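Local atomic coordinates of Two-component system sensor histidine kinase (Bacteroides thetaiotaomicron, PDB entry 3OTT), a protein that probably senses saccharides through this extracellular beta-propeller and beta-sandwich part and passes the signal on by histidine phosphorylation to transcriptional control. Residues N419-I424 with I434-G439; H372-H377 with A389-I394. One frame throughout, in Å; residues are numbered along the deposited sequence.

Overall arrangement
Both contacts sit in a beta-propeller blade, where its first two strands pair as a hairpin, and the two blades are neighbours: 372-377 with 389-394 belongs to one, 419-424 with 434-439 to the next. Their centres lie about 9 Å apart. N419 O probably accepts a hydrogen bond from S393 N at 2.7 Å, and the rings of H377 and Y423 stack between the blades. Both hairpins share backbone bonding around a classic bulge; they differ in side chains. Contact 1, the more buried, brings together aromatic rings and a cysteine. Contact 2, partly buried, gathers an aspartate, two arginines and a histidine. Both touch the second subunit, contact 1 mainly through packing, contact 2 through salt bridges and hydrogen bonds.

Contact 1 of 2, residues N419-I424 with I434-G439; sequences NWTYYI and ISTCLG
W420 turns CG beside its own N, anti to the carbonyl carbon (chi1 -62°), while C437 swings SG anti to its N (chi1 170°), and the two side chains meet at the open end of a propeller-blade hairpin. SG comes to the edge of the indole, near its plane, 3.7 Å from CE3 of W420: a sulfur-aromatic contact. L438 lies alongside, CD1 at 3.7 Å from CZ3 of W420. Further in is a classic beta bulge: Y422 and Y423 both face S435, with bonds from Y422 N to S435 O and from S435 N to Y423 O, both 2.8 Å. Outside the bulge, C437 N donates to W420 O (3.0 Å). CE1 of Y422 touches C437 CB at 3.5 Å, with W420 O at the ring edge, and R131 of the second subunit packs on W420 and C437. With an alanine in place of Y422, C437 CB would probably lose its nearest aromatic neighbour across the strands. T421, I434 and T436 share one face of the sheet, away from Y423 and S435; there T421 CG2 touches I434 CG2, and T421 OG1 bonds to T418 O. T436 OG1, 4.1 Å from T421 OG1, is buried with no polar partner in the model.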
loop_
_atom_site.group_PDB
_atom_site.type_symbol
_atom_site.label_atom_id
_atom_site.label_comp_id
_atom_site.label_asym_id
_atom_site.label_seq_id
_atom_site.Cartn_x
_atom_site.Cartn_y
_atom_site.Cartn_z
ATOM N N ASN B 419 -25.910 -18.425 12.610
ATOM C CA ASN B 419 -25.121 -17.930 11.458
ATOM C C ASN B 419 -24.926 -16.426 11.407
ATOM O O ASN B 419 -23.819 -15.951 11.185
ATOM C CB ASN B 419 -25.783 -18.340 10.130
ATOM C CG ASN B 419 -25.575 -19.804 9.808
ATOM O OD1 ASN B 419 -24.758 -20.509 10.453
ATOM N ND2 ASN B 419 -26.326 -20.295 8.799
ATOM N N TRP B 420 -26.028 -15.692 11.605
ATOM C CA TRP B 420 -26.000 -14.240 11.650
ATOM C C TRP B 420 -26.106 -13.720 13.076
ATOM O O TRP B 420 -27.183 -13.450 13.543
ATOM C CB TRP B 420 -27.128 -13.665 10.767
ATOM C CG TRP B 420 -26.975 -14.032 9.292
ATOM C CD1 TRP B 420 -25.845 -14.546 8.672
ATOM C CD2 TRP B 420 -27.965 -13.889 8.262
ATOM N NE1 TRP B 420 -26.086 -14.708 7.335
ATOM C CE2 TRP B 420 -27.367 -14.306 7.047
ATOM C CE3 TRP B 420 -29.295 -13.419 8.241
ATOM C CZ2 TRP B 420 -28.064 -14.296 5.814
ATOM C CZ3 TRP B 420 -29.994 -13.397 7.008
ATOM C CH2 TRP B 420 -29.367 -13.840 5.811
ATOM N N THR B 421 -24.981 -13.555 13.743
ATOM C CA THR B 421 -24.910 -13.103 15.133
ATOM C C THR B 421 -24.619 -11.625 15.275
ATOM O O THR B 421 -23.670 -11.142 14.658
ATOM C CB THR B 421 -23.844 -13.947 15.925
ATOM O OG1 THR B 421 -24.350 -15.292 16.002
ATOM C CG2 THR B 421 -23.726 -13.419 17.406
ATOM N N TYR B 422 -25.432 -10.904 16.070
ATOM C CA TYR B 422 -25.329 -9.435 16.184
ATOM C C TYR B 422 -24.732 -8.991 17.484
ATOM O O TYR B 422 -24.127 -7.927 17.491
ATOM C CB TYR B 422 -26.695 -8.688 16.019
ATOM C CG TYR B 422 -27.045 -8.547 14.546
ATOM C CD1 TYR B 422 -27.197 -9.689 13.741
ATOM C CD2 TYR B 422 -27.144 -7.282 13.938
ATOM C CE1 TYR B 422 -27.480 -9.584 12.355
ATOM C CE2 TYR B 422 -27.427 -7.175 12.534
ATOM C CZ TYR B 422 -27.590 -8.329 11.773
ATOM O OH TYR B 422 -27.873 -8.250 10.431
ATOM N N TYR B 423 -24.907 -9.774 18.562
ATOM C CA TYR B 423 -24.491 -9.334 19.889
ATOM C C TYR B 423 -24.355 -10.540 20.802
ATOM O O TYR B 423 -25.068 -11.569 20.657
ATOM C CB TYR B 423 -25.525 -8.345 20.483
ATOM C CG TYR B 423 -24.980 -7.130 21.186
ATOM C CD1 TYR B 423 -24.341 -6.105 20.463
ATOM C CD2 TYR B 423 -25.112 -6.978 22.562
ATOM C CE1 TYR B 423 -23.834 -4.962 21.093
ATOM C CE2 TYR B 423 -24.593 -5.843 23.202
ATOM C CZ TYR B 423 -23.976 -4.844 22.445
ATOM O OH TYR B 423 -23.454 -3.734 23.073
ATOM N N ILE B 424 -23.461 -10.395 21.763
ATOM C CA ILE B 424 -23.169 -11.432 22.729
ATOM C C ILE B 424 -22.773 -10.829 24.038
ATOM O O ILE B 424 -22.127 -9.775 24.056
ATOM C CB ILE B 424 -22.024 -12.298 22.237
ATOM C CG1 ILE B 424 -21.570 -13.290 23.309
ATOM C CG2 ILE B 424 -20.846 -11.468 21.945
ATOM C CD1 ILE B 424 -20.875 -14.501 22.663
ATOM N N ILE B 434 -26.829 -14.815 23.155
ATOM C CA ILE B 434 -26.443 -14.538 21.770
ATOM C C ILE B 434 -27.644 -14.040 20.988
ATOM O O ILE B 434 -28.655 -14.719 20.910
ATOM C CB ILE B 434 -25.876 -15.803 21.106
ATOM C CG1 ILE B 434 -24.666 -16.303 21.888
ATOM C CG2 ILE B 434 -25.514 -15.562 19.630
ATOM C CD1 ILE B 434 -24.453 -17.810 21.745
ATOM N N SER B 435 -27.549 -12.826 20.468
ATOM C CA SER B 435 -28.642 -12.313 19.699
ATOM C C SER B 435 -28.341 -12.518 18.218
ATOM O O SER B 435 -27.216 -12.312 17.774
ATOM C CB SER B 435 -28.928 -10.834 20.025
ATOM O OG SER B 435 -28.047 -9.950 19.345
ATOM N N THR B 436 -29.376 -12.862 17.472
ATOM C CA THR B 436 -29.267 -13.220 16.082
ATOM C C THR B 436 -30.242 -12.400 15.152
ATOM O O THR B 436 -31.221 -11.831 15.595
ATOM C CB THR B 436 -29.597 -14.724 16.055
ATOM O OG1 THR B 436 -28.456 -15.442 16.578
ATOM C CG2 THR B 436 -29.829 -15.204 14.743
ATOM N N CYS B 437 -29.983 -12.391 13.853
ATOM C CA CYS B 437 -31.004 -12.058 12.897
ATOM C C CYS B 437 -31.646 -13.412 12.514
ATOM O O CYS B 437 -30.928 -14.410 12.290
ATOM C CB CYS B 437 -30.361 -11.369 11.679
ATOM S SG CYS B 437 -31.423 -11.116 10.207
ATOM N N LEU B 438 -32.965 -13.488 12.513
ATOM C CA LEU B 438 -33.709 -14.706 12.096
ATOM C C LEU B 438 -33.839 -15.844 13.114
ATOM O O LEU B 438 -34.799 -16.610 13.043
ATOM C CB LEU B 438 -33.229 -15.308 10.761
ATOM C CG LEU B 438 -33.471 -14.595 9.415
ATOM C CD1 LEU B 438 -32.775 -15.499 8.345
ATOM C CD2 LEU B 438 -34.945 -14.405 9.065
ATOM N N GLY B 439 -32.916 -15.958 14.071
ATOM C CA GLY B 439 -33.063 -17.008 15.080
ATOM C C GLY B 439 -33.411 -16.540 16.483
ATOM O O GLY B 439 -33.286 -17.286 17.444
#

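Contact 2 of 2, residues H372-H377 with A389-I394; sequences HNRIRH and ATDGSI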
loop_
_atom_site.group_PDB
_atom_site.type_symbol
_atom_site.label_atom_id
_atom_site.label_comp_id
_atom_site.label_asym_id
_atom_site.label_seq_id
_atom_site.Cartn_x
_atom_site.Cartn_y
_atom_site.Cartn_z
ATOM N N HIS B 372 -16.089 -15.305 8.462
ATOM C CA HIS B 372 -16.818 -14.228 7.728
ATOM C C HIS B 372 -16.145 -12.903 8.030
ATOM O O HIS B 372 -15.686 -12.677 9.157
ATOM C CB HIS B 372 -18.287 -14.101 8.175
ATOM C CG HIS B 372 -19.212 -13.548 7.133
ATOM N ND1 HIS B 372 -19.267 -12.208 6.797
ATOM C CD2 HIS B 372 -20.127 -14.156 6.349
ATOM C CE1 HIS B 372 -20.158 -12.022 5.838
ATOM N NE2 HIS B 372 -20.697 -13.185 5.546
ATOM N N ASN B 373 -16.118 -12.007 7.039
ATOM C CA ASN B 373 -15.506 -10.699 7.220
ATOM C C ASN B 373 -16.310 -9.686 8.050
ATOM O O ASN B 373 -15.729 -8.755 8.660
ATOM C CB ASN B 373 -15.194 -10.101 5.841
ATOM C CG ASN B 373 -13.933 -10.685 5.254
ATOM O OD1 ASN B 373 -13.121 -11.257 5.970
ATOM N ND2 ASN B 373 -13.773 -10.571 3.977
ATOM N N ARG B 374 -17.619 -9.835 8.053
ATOM C CA ARG B 374 -18.477 -8.813 8.626
ATOM C C ARG B 374 -18.594 -9.028 10.150
ATOM O O ARG B 374 -19.219 -9.966 10.612
ATOM C CB ARG B 374 -19.835 -8.798 7.911
ATOM C CG ARG B 374 -20.759 -7.639 8.259
ATOM C CD ARG B 374 -21.817 -7.331 7.149
ATOM N NE ARG B 374 -21.248 -6.920 5.875
ATOM C CZ ARG B 374 -20.865 -5.683 5.560
ATOM N NH1 ARG B 374 -21.005 -4.635 6.420
ATOM N NH2 ARG B 374 -20.355 -5.476 4.362
ATOM N N ILE B 375 -17.922 -8.169 10.900
ATOM C CA ILE B 375 -17.825 -8.239 12.341
ATOM C C ILE B 375 -18.950 -7.358 12.840
ATOM O O ILE B 375 -19.163 -6.238 12.301
ATOM C CB ILE B 375 -16.502 -7.582 12.822
ATOM C CG1 ILE B 375 -15.269 -8.193 12.102
ATOM C CG2 ILE B 375 -16.388 -7.735 14.347
ATOM C CD1 ILE B 375 -15.259 -9.662 12.143
ATOM N N ARG B 376 -19.683 -7.843 13.837
ATOM C CA ARG B 376 -20.835 -7.103 14.378
ATOM C C ARG B 376 -20.673 -6.778 15.878
ATOM O O ARG B 376 -21.281 -5.856 16.374
ATOM C CB ARG B 376 -22.152 -7.833 14.069
ATOM C CG ARG B 376 -22.214 -8.444 12.669
ATOM C CD ARG B 376 -23.566 -8.722 12.111
ATOM N NE ARG B 376 -24.119 -7.475 11.774
ATOM C CZ ARG B 376 -24.533 -7.029 10.587
ATOM N NH1 ARG B 376 -24.536 -7.744 9.445
ATOM N NH2 ARG B 376 -24.988 -5.794 10.618
ATOM N N HIS B 377 -19.788 -7.473 16.573
ATOM C CA HIS B 377 -19.600 -7.206 17.982
ATOM C C HIS B 377 -18.383 -7.923 18.515
ATOM O O HIS B 377 -18.077 -9.041 18.081
ATOM C CB HIS B 377 -20.829 -7.537 18.833
ATOM C CG HIS B 377 -20.828 -6.857 20.169
ATOM N ND1 HIS B 377 -21.049 -7.532 21.356
ATOM C CD2 HIS B 377 -20.581 -5.570 20.512
ATOM C CE1 HIS B 377 -20.982 -6.675 22.364
ATOM N NE2 HIS B 377 -20.707 -5.475 21.872
ATOM N N ALA B 389 -18.941 -11.580 17.399
ATOM C CA ALA B 389 -20.128 -11.981 16.697
ATOM C C ALA B 389 -19.944 -11.524 15.267
ATOM O O ALA B 389 -19.483 -10.368 15.016
ATOM C CB ALA B 389 -21.413 -11.337 17.339
ATOM N N THR B 390 -20.288 -12.424 14.339
ATOM C CA THR B 390 -20.124 -12.167 12.909
ATOM C C THR B 390 -21.277 -12.760 12.087
ATOM O O THR B 390 -22.121 -13.477 12.655
ATOM C CB THR B 390 -18.797 -12.788 12.331
ATOM O OG1 THR B 390 -18.981 -14.171 12.054
ATOM C CG2 THR B 390 -17.547 -12.545 13.205
ATOM N N ASP B 391 -21.286 -12.515 10.758
ATOM C CA ASP B 391 -22.286 -13.083 9.850
ATOM C C ASP B 391 -21.926 -14.499 9.470
ATOM O O ASP B 391 -22.649 -15.117 8.684
ATOM C CB ASP B 391 -22.483 -12.233 8.544
ATOM C CG ASP B 391 -23.391 -11.009 8.753
ATOM O OD1 ASP B 391 -23.932 -10.829 9.882
ATOM O OD2 ASP B 391 -23.516 -10.186 7.818
ATOM N N GLY B 392 -20.831 -15.011 10.053
ATOM C CA GLY B 392 -20.468 -16.425 10.039
ATOM C C GLY B 392 -20.411 -16.996 11.479
ATOM O O GLY B 392 -19.428 -17.654 11.864
ATOM N N SER B 393 -21.465 -16.741 12.254
ATOM C CA SER B 393 -21.653 -17.252 13.613
ATOM C C SER B 393 -20.638 -16.630 14.595
ATOM O O SER B 393 -20.018 -15.613 14.274
ATOM C CB SER B 393 -21.666 -18.803 13.647
ATOM O OG SER B 393 -22.034 -19.307 14.945
ATOM N N ILE B 394 -20.507 -17.218 15.790
ATOM C CA ILE B 394 -19.682 -16.685 16.831
ATOM C C ILE B 394 -18.322 -17.378 16.880
ATOM O O ILE B 394 -18.191 -18.545 16.561
ATOM C CB ILE B 394 -20.385 -16.764 18.199
ATOM C CG1 ILE B 394 -20.782 -18.196 18.584
ATOM C CG2 ILE B 394 -21.638 -15.971 18.158
ATOM C CD1 ILE B 394 -20.912 -18.364 20.132
#
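The H372 imidazole, at the open end of a propeller-blade hairpin, carries D391 CB squarely over one face, 3.5 Å from the ring centroid, a CH-pi contact, and at its edge R374 N donates to ND1 in the ring plane (3.2 Å). With ND1 used as an acceptor and NE2 bonded to Y75 OH of the second subunit, the ring is fixed in rotation. The R376 guanidinium is met at its edge by the D391 carboxylate, the two planes 33° apart. NH1 of R376 reaches OD1 of D391 on the syn side at 3.2 Å, and the same nitrogen makes a weak bond to OD2, together a salt bridge; NH2 of R376 bonds to Q129 O of the second subunit. R374 lays its CD 3.4 Å from D391 OD2, but its guanidinium runs on to D72, D113 and Q129 of the second subunit; D391 therefore lies beside two arginines, which would probably favour its charged form. Deeper in the hairpin is a classic beta bulge: R376 and H377 both face A389, whose O takes a bond from R376 N (2.8 Å) and a weak one from H377 N. A389 N returns a bond to H377 O. T390 places OG1 between its N and carbonyl carbon (chi1 82°), where it accepts from G392 N as an ST turn and donates to S393 O at 2.8 Å.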